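Local structure of telomerase reverse transcriptase (Candida tropicalis MYA-3404, 6ZD1) at residues 696-699 and 700-703; 350-353 and 354-358; 158-161 and 162-166. The protein probably extends chromosome ends as the catalytic subunit of telomerase, copying a template in the enzyme's RNA into telomeric DNA repeats. All blocks are in the same frame, centred on the assembly; numbering follows the deposited sequence.

Interaction 1 (696-699 and 700-703); sequences EWLY and TLTI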
loop_
_atom_site.group_PDB
_atom_site.type_symbol
_atom_site.label_atom_id
_atom_site.label_comp_id
_atom_site.label_asym_id
_atom_site.label_seq_id
_atom_site.Cartn_x
_atom_site.Cartn_y
_atom_site.Cartn_z
ATOM N N GLU A 696 6.564 -28.487 -2.442
ATOM C CA GLU A 696 6.251 -28.913 -3.803
ATOM C C GLU A 696 4.928 -28.322 -4.276
ATOM O O GLU A 696 4.805 -27.901 -5.434
ATOM C CB GLU A 696 6.212 -30.438 -3.884
ATOM C CG GLU A 696 5.887 -30.961 -5.266
ATOM C CD GLU A 696 5.691 -32.457 -5.283
ATOM O OE1 GLU A 696 5.601 -33.052 -4.189
ATOM O OE2 GLU A 696 5.631 -33.037 -6.389
ATOM N N TRP A 697 3.928 -28.271 -3.391
ATOM C CA TRP A 697 2.677 -27.602 -3.732
ATOM C C TRP A 697 2.898 -26.114 -3.943
ATOM O O TRP A 697 2.305 -25.510 -4.843
ATOM C CB TRP A 697 1.637 -27.823 -2.635
ATOM C CG TRP A 697 0.487 -26.863 -2.722
ATOM C CD1 TRP A 697 -0.649 -27.019 -3.454
ATOM C CD2 TRP A 697 0.365 -25.594 -2.057
ATOM N NE1 TRP A 697 -1.475 -25.931 -3.289
ATOM C CE2 TRP A 697 -0.876 -25.044 -2.434
ATOM C CE3 TRP A 697 1.181 -24.875 -1.179
ATOM C CZ2 TRP A 697 -1.319 -23.810 -1.964
ATOM C CZ3 TRP A 697 0.737 -23.647 -0.712
ATOM C CH2 TRP A 697 -0.501 -23.129 -1.106
ATOM N N LEU A 698 3.749 -25.506 -3.115
ATOM C CA LEU A 698 4.004 -24.076 -3.231
ATOM C C LEU A 698 4.589 -23.737 -4.594
ATOM O O LEU A 698 4.182 -22.756 -5.227
ATOM C CB LEU A 698 4.945 -23.634 -2.113
ATOM C CG LEU A 698 5.424 -22.188 -2.097
ATOM C CD1 LEU A 698 4.302 -21.277 -1.644
ATOM C CD2 LEU A 698 6.642 -22.048 -1.199
ATOM N N TYR A 699 5.508 -24.564 -5.085
ATOM C CA TYR A 699 6.201 -24.254 -6.325
ATOM C C TYR A 699 5.328 -24.436 -7.555
ATOM O O TYR A 699 5.692 -23.942 -8.628
ATOM C CB TYR A 699 7.454 -25.122 -6.462
ATOM C CG TYR A 699 8.564 -24.753 -5.506
ATOM C CD1 TYR A 699 8.458 -23.635 -4.689
ATOM C CD2 TYR A 699 9.726 -25.516 -5.426
ATOM C CE1 TYR A 699 9.466 -23.290 -3.817
ATOM C CE2 TYR A 699 10.745 -25.174 -4.554
ATOM C CZ TYR A 699 10.607 -24.060 -3.751
ATOM O OH TYR A 699 11.612 -23.707 -2.877
ATOM N N THR A 700 4.178 -25.094 -7.430
ATOM C CA THR A 700 3.314 -25.322 -8.578
ATOM C C THR A 700 2.295 -24.208 -8.780
ATOM O O THR A 700 1.486 -24.287 -9.710
ATOM C CB THR A 700 2.586 -26.665 -8.439
ATOM O OG1 THR A 700 2.091 -27.070 -9.719
ATOM C CG2 THR A 700 1.409 -26.545 -7.488
ATOM N N LEU A 701 2.334 -23.164 -7.956
ATOM C CA LEU A 701 1.374 -22.074 -8.059
ATOM C C LEU A 701 1.815 -21.083 -9.126
ATOM O O LEU A 701 2.982 -20.685 -9.173
ATOM C CB LEU A 701 1.227 -21.364 -6.716
ATOM C CG LEU A 701 0.746 -22.216 -5.543
ATOM C CD1 LEU A 701 0.708 -21.381 -4.271
ATOM C CD2 LEU A 701 -0.620 -22.807 -5.845
ATOM N N THR A 702 0.872 -20.677 -9.973
ATOM C CA THR A 702 1.097 -19.693 -11.022
ATOM C C THR A 702 -0.038 -18.680 -11.015
ATOM O O THR A 702 -1.060 -18.858 -10.346
ATOM C CB THR A 702 1.192 -20.344 -12.408
ATOM O OG1 THR A 702 -0.015 -21.069 -12.677
ATOM C CG2 THR A 702 2.382 -21.287 -12.487
ATOM N N ILE A 703 0.149 -17.611 -11.776
ATOM C CA ILE A 703 -0.926 -16.660 -12.027
ATOM C C ILE A 703 -1.802 -17.197 -13.151
ATOM O O ILE A 703 -1.315 -17.851 -14.081
ATOM C CB ILE A 703 -0.357 -15.268 -12.360
ATOM C CG1 ILE A 703 0.929 -15.381 -13.187
ATOM C CG2 ILE A 703 -0.093 -14.486 -11.081
ATOM C CD1 ILE A 703 0.718 -15.524 -14.687
#

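Interaction 2 (350-353 and 354-358); sequences NALK and ESIAG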
loop_
_atom_site.group_PDB
_atom_site.type_symbol
_atom_site.label_atom_id
_atom_site.label_comp_id
_atom_site.label_asym_id
_atom_site.label_seq_id
_atom_site.Cartn_x
_atom_site.Cartn_y
_atom_site.Cartn_z
ATOM N N ASN A 350 11.165 21.340 -14.625
ATOM C CA ASN A 350 12.119 21.532 -15.710
ATOM C C ASN A 350 13.372 20.690 -15.494
ATOM O O ASN A 350 13.853 20.037 -16.429
ATOM C CB ASN A 350 12.462 23.014 -15.846
ATOM C CG ASN A 350 11.324 23.817 -16.450
ATOM O OD1 ASN A 350 10.501 23.280 -17.191
ATOM N ND2 ASN A 350 11.271 25.107 -16.139
ATOM N N ALA A 351 13.894 20.658 -14.266
ATOM C CA ALA A 351 15.027 19.785 -13.984
ATOM C C ALA A 351 14.658 18.327 -14.219
ATOM O O ALA A 351 15.475 17.547 -14.721
ATOM C CB ALA A 351 15.522 19.997 -12.554
ATOM N N LEU A 352 13.422 17.945 -13.886
ATOM C CA LEU A 352 12.990 16.574 -14.137
ATOM C C LEU A 352 12.968 16.274 -15.629
ATOM O O LEU A 352 13.423 15.208 -16.062
ATOM C CB LEU A 352 11.609 16.333 -13.525
ATOM C CG LEU A 352 10.901 15.016 -13.865
ATOM C CD1 LEU A 352 11.723 13.806 -13.428
ATOM C CD2 LEU A 352 9.521 14.980 -13.228
ATOM N N LYS A 353 12.480 17.220 -16.436
ATOM C CA LYS A 353 12.409 16.992 -17.876
ATOM C C LYS A 353 13.802 16.885 -18.483
ATOM O O LYS A 353 14.020 16.096 -19.411
ATOM C CB LYS A 353 11.593 18.100 -18.547
ATOM C CG LYS A 353 10.094 17.810 -18.559
ATOM C CD LYS A 353 9.267 18.991 -19.055
ATOM C CE LYS A 353 9.156 20.076 -17.995
ATOM N NZ LYS A 353 8.212 21.160 -18.397
ATOM N N GLU A 354 14.757 17.666 -17.974
ATOM C CA GLU A 354 16.138 17.531 -18.431
ATOM C C GLU A 354 16.728 16.180 -18.030
ATOM O O GLU A 354 17.431 15.545 -18.824
ATOM C CB GLU A 354 16.987 18.674 -17.869
ATOM C CG GLU A 354 16.478 20.070 -18.234
ATOM C CD GLU A 354 17.176 21.183 -17.461
ATOM O OE1 GLU A 354 18.139 20.891 -16.716
ATOM O OE2 GLU A 354 16.754 22.354 -17.599
ATOM N N SER A 355 16.433 15.711 -16.813
ATOM C CA SER A 355 16.931 14.408 -16.380
ATOM C C SER A 355 16.413 13.297 -17.279
ATOM O O SER A 355 17.161 12.380 -17.642
ATOM C CB SER A 355 16.526 14.135 -14.933
ATOM O OG SER A 355 17.174 15.021 -14.041
ATOM N N ILE A 356 15.127 13.356 -17.636
ATOM C CA ILE A 356 14.546 12.337 -18.505
ATOM C C ILE A 356 15.221 12.349 -19.870
ATOM O O ILE A 356 15.574 11.295 -20.414
ATOM C CB ILE A 356 13.025 12.543 -18.615
ATOM C CG1 ILE A 356 12.366 12.293 -17.255
ATOM C CG2 ILE A 356 12.441 11.647 -19.689
ATOM C CD1 ILE A 356 10.862 12.459 -17.265
ATOM N N ALA A 357 15.444 13.538 -20.434
ATOM C CA ALA A 357 16.200 13.619 -21.678
ATOM C C ALA A 357 17.623 13.115 -21.490
ATOM O O ALA A 357 18.251 12.648 -22.448
ATOM C CB ALA A 357 16.209 15.055 -22.202
ATOM N N GLY A 358 18.138 13.180 -20.261
ATOM C CA GLY A 358 19.508 12.758 -20.022
ATOM C C GLY A 358 19.696 11.264 -20.197
ATOM O O GLY A 358 20.641 10.819 -20.854
#

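Interaction 3 (158-161 and 162-166); sequences RLLE and GYINW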
loop_
_atom_site.group_PDB
_atom_site.type_symbol
_atom_site.label_atom_id
_atom_site.label_comp_id
_atom_site.label_asym_id
_atom_site.label_seq_id
_atom_site.Cartn_x
_atom_site.Cartn_y
_atom_site.Cartn_z
ATOM N N ARG A 158 -24.729 -24.310 3.063
ATOM C CA ARG A 158 -24.085 -23.301 2.230
ATOM C C ARG A 158 -24.875 -21.997 2.200
ATOM O O ARG A 158 -24.296 -20.939 1.929
ATOM C CB ARG A 158 -23.900 -23.852 0.811
ATOM C CG ARG A 158 -22.923 -23.076 -0.061
ATOM C CD ARG A 158 -22.737 -23.763 -1.407
ATOM N NE ARG A 158 -22.166 -25.101 -1.263
ATOM C CZ ARG A 158 -22.280 -26.065 -2.172
ATOM N NH1 ARG A 158 -22.956 -25.848 -3.293
ATOM N NH2 ARG A 158 -21.726 -27.252 -1.959
ATOM N N LEU A 159 -26.186 -22.050 2.456
ATOM C CA LEU A 159 -26.965 -20.822 2.585
ATOM C C LEU A 159 -26.540 -20.005 3.803
ATOM O O LEU A 159 -26.609 -18.772 3.776
ATOM C CB LEU A 159 -28.461 -21.148 2.643
ATOM C CG LEU A 159 -28.950 -22.245 3.595
ATOM C CD1 LEU A 159 -29.206 -21.709 4.997
ATOM C CD2 LEU A 159 -30.201 -22.917 3.043
ATOM N N LEU A 160 -26.094 -20.666 4.876
ATOM C CA LEU A 160 -25.592 -19.922 6.030
ATOM C C LEU A 160 -24.384 -19.076 5.646
ATOM O O LEU A 160 -24.223 -17.949 6.132
ATOM C CB LEU A 160 -25.242 -20.883 7.168
ATOM C CG LEU A 160 -24.588 -20.280 8.414
ATOM C CD1 LEU A 160 -25.544 -19.342 9.133
ATOM C CD2 LEU A 160 -24.103 -21.380 9.349
ATOM N N GLU A 161 -23.530 -19.603 4.764
ATOM C CA GLU A 161 -22.435 -18.809 4.214
ATOM C C GLU A 161 -22.970 -17.577 3.493
ATOM O O GLU A 161 -22.472 -16.462 3.689
ATOM C CB GLU A 161 -21.589 -19.664 3.266
ATOM C CG GLU A 161 -20.825 -20.810 3.931
ATOM C CD GLU A 161 -20.142 -21.734 2.923
ATOM O OE1 GLU A 161 -20.546 -21.738 1.741
ATOM O OE2 GLU A 161 -19.201 -22.458 3.312
ATOM N N GLY A 162 -23.993 -17.759 2.653
ATOM C CA GLY A 162 -24.591 -16.626 1.967
ATOM C C GLY A 162 -25.274 -15.649 2.904
ATOM O O GLY A 162 -25.298 -14.443 2.637
ATOM N N TYR A 163 -25.823 -16.145 4.015
ATOM C CA TYR A 163 -26.460 -15.259 4.983
ATOM C C TYR A 163 -25.421 -14.446 5.740
ATOM O O TYR A 163 -25.505 -13.212 5.800
ATOM C CB TYR A 163 -27.317 -16.064 5.959
ATOM C CG TYR A 163 -27.869 -15.240 7.103
ATOM C CD1 TYR A 163 -28.900 -14.333 6.893
ATOM C CD2 TYR A 163 -27.363 -15.373 8.395
ATOM C CE1 TYR A 163 -29.411 -13.577 7.933
ATOM C CE2 TYR A 163 -27.871 -14.619 9.441
ATOM C CZ TYR A 163 -28.897 -13.723 9.203
ATOM O OH TYR A 163 -29.415 -12.965 10.230
ATOM N N ILE A 164 -24.429 -15.122 6.324
ATOM C CA ILE A 164 -23.401 -14.413 7.078
ATOM C C ILE A 164 -22.649 -13.453 6.171
ATOM O O ILE A 164 -22.308 -12.333 6.573
ATOM C CB ILE A 164 -22.450 -15.412 7.761
ATOM C CG1 ILE A 164 -23.217 -16.266 8.771
ATOM C CG2 ILE A 164 -21.309 -14.676 8.442
ATOM C CD1 ILE A 164 -23.967 -15.456 9.811
ATOM N N ASN A 165 -22.401 -13.863 4.926
ATOM C CA ASN A 165 -21.756 -12.969 3.970
ATOM C C ASN A 165 -22.585 -11.705 3.771
ATOM O O ASN A 165 -22.057 -10.588 3.820
ATOM C CB ASN A 165 -21.534 -13.698 2.643
ATOM C CG ASN A 165 -20.620 -12.941 1.709
ATOM O OD1 ASN A 165 -21.077 -12.218 0.825
ATOM N ND2 ASN A 165 -19.316 -13.102 1.899
ATOM N N TRP A 166 -23.898 -11.862 3.581
ATOM C CA TRP A 166 -24.769 -10.699 3.444
ATOM C C TRP A 166 -24.810 -9.872 4.723
ATOM O O TRP A 166 -24.949 -8.646 4.663
ATOM C CB TRP A 166 -26.180 -11.142 3.048
ATOM C CG TRP A 166 -27.201 -10.036 3.094
ATOM C CD1 TRP A 166 -27.421 -9.081 2.142
ATOM C CD2 TRP A 166 -28.144 -9.780 4.145
ATOM N NE1 TRP A 166 -28.442 -8.248 2.536
ATOM C CE2 TRP A 166 -28.900 -8.653 3.761
ATOM C CE3 TRP A 166 -28.419 -10.391 5.372
ATOM C CZ2 TRP A 166 -29.916 -8.130 4.560
ATOM C CZ3 TRP A 166 -29.427 -9.868 6.163
ATOM C CH2 TRP A 166 -30.163 -8.750 5.753
#

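Interaction 1 (696-699 and 700-703)
L701 lays its branched end against the indole of W697, and T700, just before it, sets a methyl on the W697 backbone. The two leucine methyls share the work: CD1 stands over one face of the six-membered ring, 4.1 Å from its centroid and nearest CH2, whereas CD2 reaches the side of the benzo ring toward the nitrogen, 4.1 Å from CE2. CD1 makes a CH-pi contact, offset toward the ring's rim; CD2 only touches. With CG of W697 anti to the backbone N (chi1 164°) and the indole plane turned nearly crosswise at chi2 87°, the ring comes forward to the residue four places on, where leucine's fork offers two methyls to one broad aromatic surface. L698 adds a looser apolar contact, its CD1 4.5 Å from CD1 of L701. Here the chain passes from helix 692-699 to the short strand 702-703, which pairs antiparallel with strand 389-390 and so ties the C-terminal end of the chain to a distant part of the sequence. The turn between them is held by i to i+3 bonds. T700 N donates to W697 O at 3.2 Å, standing well above the carbonyl plane, and L701 N makes a weak bond of 3.3 Å to L698 O. CG2 of T700 also lies beside W697 O, because OG1 takes the place anti to the backbone N and leaves CG2 between N and the carbonyl carbon. Outside the contact, the Y699 hydroxyl is hydrogen-bonded to T682, and K678 of helix 670-684 donates to the carbonyls of both Y699 and L701. The indole of W697 also rests on M646, L649 and H650 of helix 642-664.

Interaction 2 (350-353 and 354-358)
S355 reaches back one helical turn to A351 with two donors at once. Its backbone N-H bonds to A351 O at 2.9 Å, and its hydroxyl OG donates to the same oxygen at 3.1 Å; the two come in from opposite faces of the carbonyl plane. The hydroxyl can do this because OG lies anti to the carbonyl carbon of S355 and beside its own backbone N (chi1 -67°), which directs it along the helix toward its start. Serine suits a buried helical position for this reason: it is small, and its own helix supplies the acceptor. One residue further on, I356 bonds through its N to L352 O at 3.0 Å and lays CG1 against that oxygen at 3.3 Å. Their side chains meet as CD1 to CD1, 4.2 Å apart and at a slant, so the two form one apolar stripe. On the exposed side, E354 passes its CG within 3.2 Å of N350 O, the acceptor of its own N-H, and runs on extended. K353, bent at chi3, turns its NZ back to OD1 of N350 in a weak bond of 3.3 Å, while its stronger partner is the carboxylate of E440, a salt bridge to helix 428-440. In the second shell, F472 of helix 469-484 and I432 and I439 of helix 428-440 pack on the stripe. N348 OD1 accepts the N-H of A351. All this lies in helix 349-359, which comes after strand 334-339 and the short helix 343-346, probably in the palm, as in related reverse transcriptases. Two donors on the A351 carbonyl mean that the hydroxyl is satisfied within the helix itself, which lets S355 sit buried beside L476 and T479 while L352 and I356 supply the apolar stripe.

Interaction 3 (158-161 and 162-166)
Y163 turns its phenol ring so that CD1 of L160, one turn earlier, comes up to it obliquely, 4.4 Å from the ring atom CD2. The opposite end of the ring leads away from the contact, where the hydroxyl is hydrogen-bonded to the carbonyl of A98, while V40 and I44 of helix 36-50 pack against the side chain. The methyl that meets the phenol serves a second neighbour: L160 CD1 lies 3.9 Å from CG1 of I164, the two side chains running side by side and pointing the same way. CG of L160 stands anti to the backbone N (chi1 175°), which brings the fork forward along the helix to both partners. I164, beta-branched and buried, also sets CG1 3.3 Å from L160 O, and V129 and L130 pack on it from outside. Under these side chains runs regular i to i+4 bonding: I164 N to L160 O is almost straight, 2.8 Å at 177°, N165 N meets E161 O at 2.9 Å, and G162 N donates to R158 O at 3.3 Å. This lies within helix 158-179, in the telomerase RNA-binding domain. Since the carbonyls of R158 to E161 each accept an N-H from four residues on, and A98 takes up the phenol's hydroxyl, the side chains are left to apolar packing: I164 meets V129 of helix 126-129, Y163 meets helix 36-50, and L160 fills the place between the two.

How the interactions relate
All three are local contacts within single stretches, yet they sample well-separated regions of one chain. Interaction 3 belongs to the RNA-binding domain and interaction 2 to the reverse transcriptase domain, probably its palm; they lie on opposite sides of the chain's centre, about 56 Å apart between centres. Interaction 1, near the C-terminus, is about 30 Å from interaction 3 and 43 Å from interaction 2, centre to centre, and even its nearest atoms stay about 19 Å from interaction 3. Interaction 2 lies in the domain that, as in related reverse transcriptases, probably holds the active site, but in this apo structure the contact itself is structural packing.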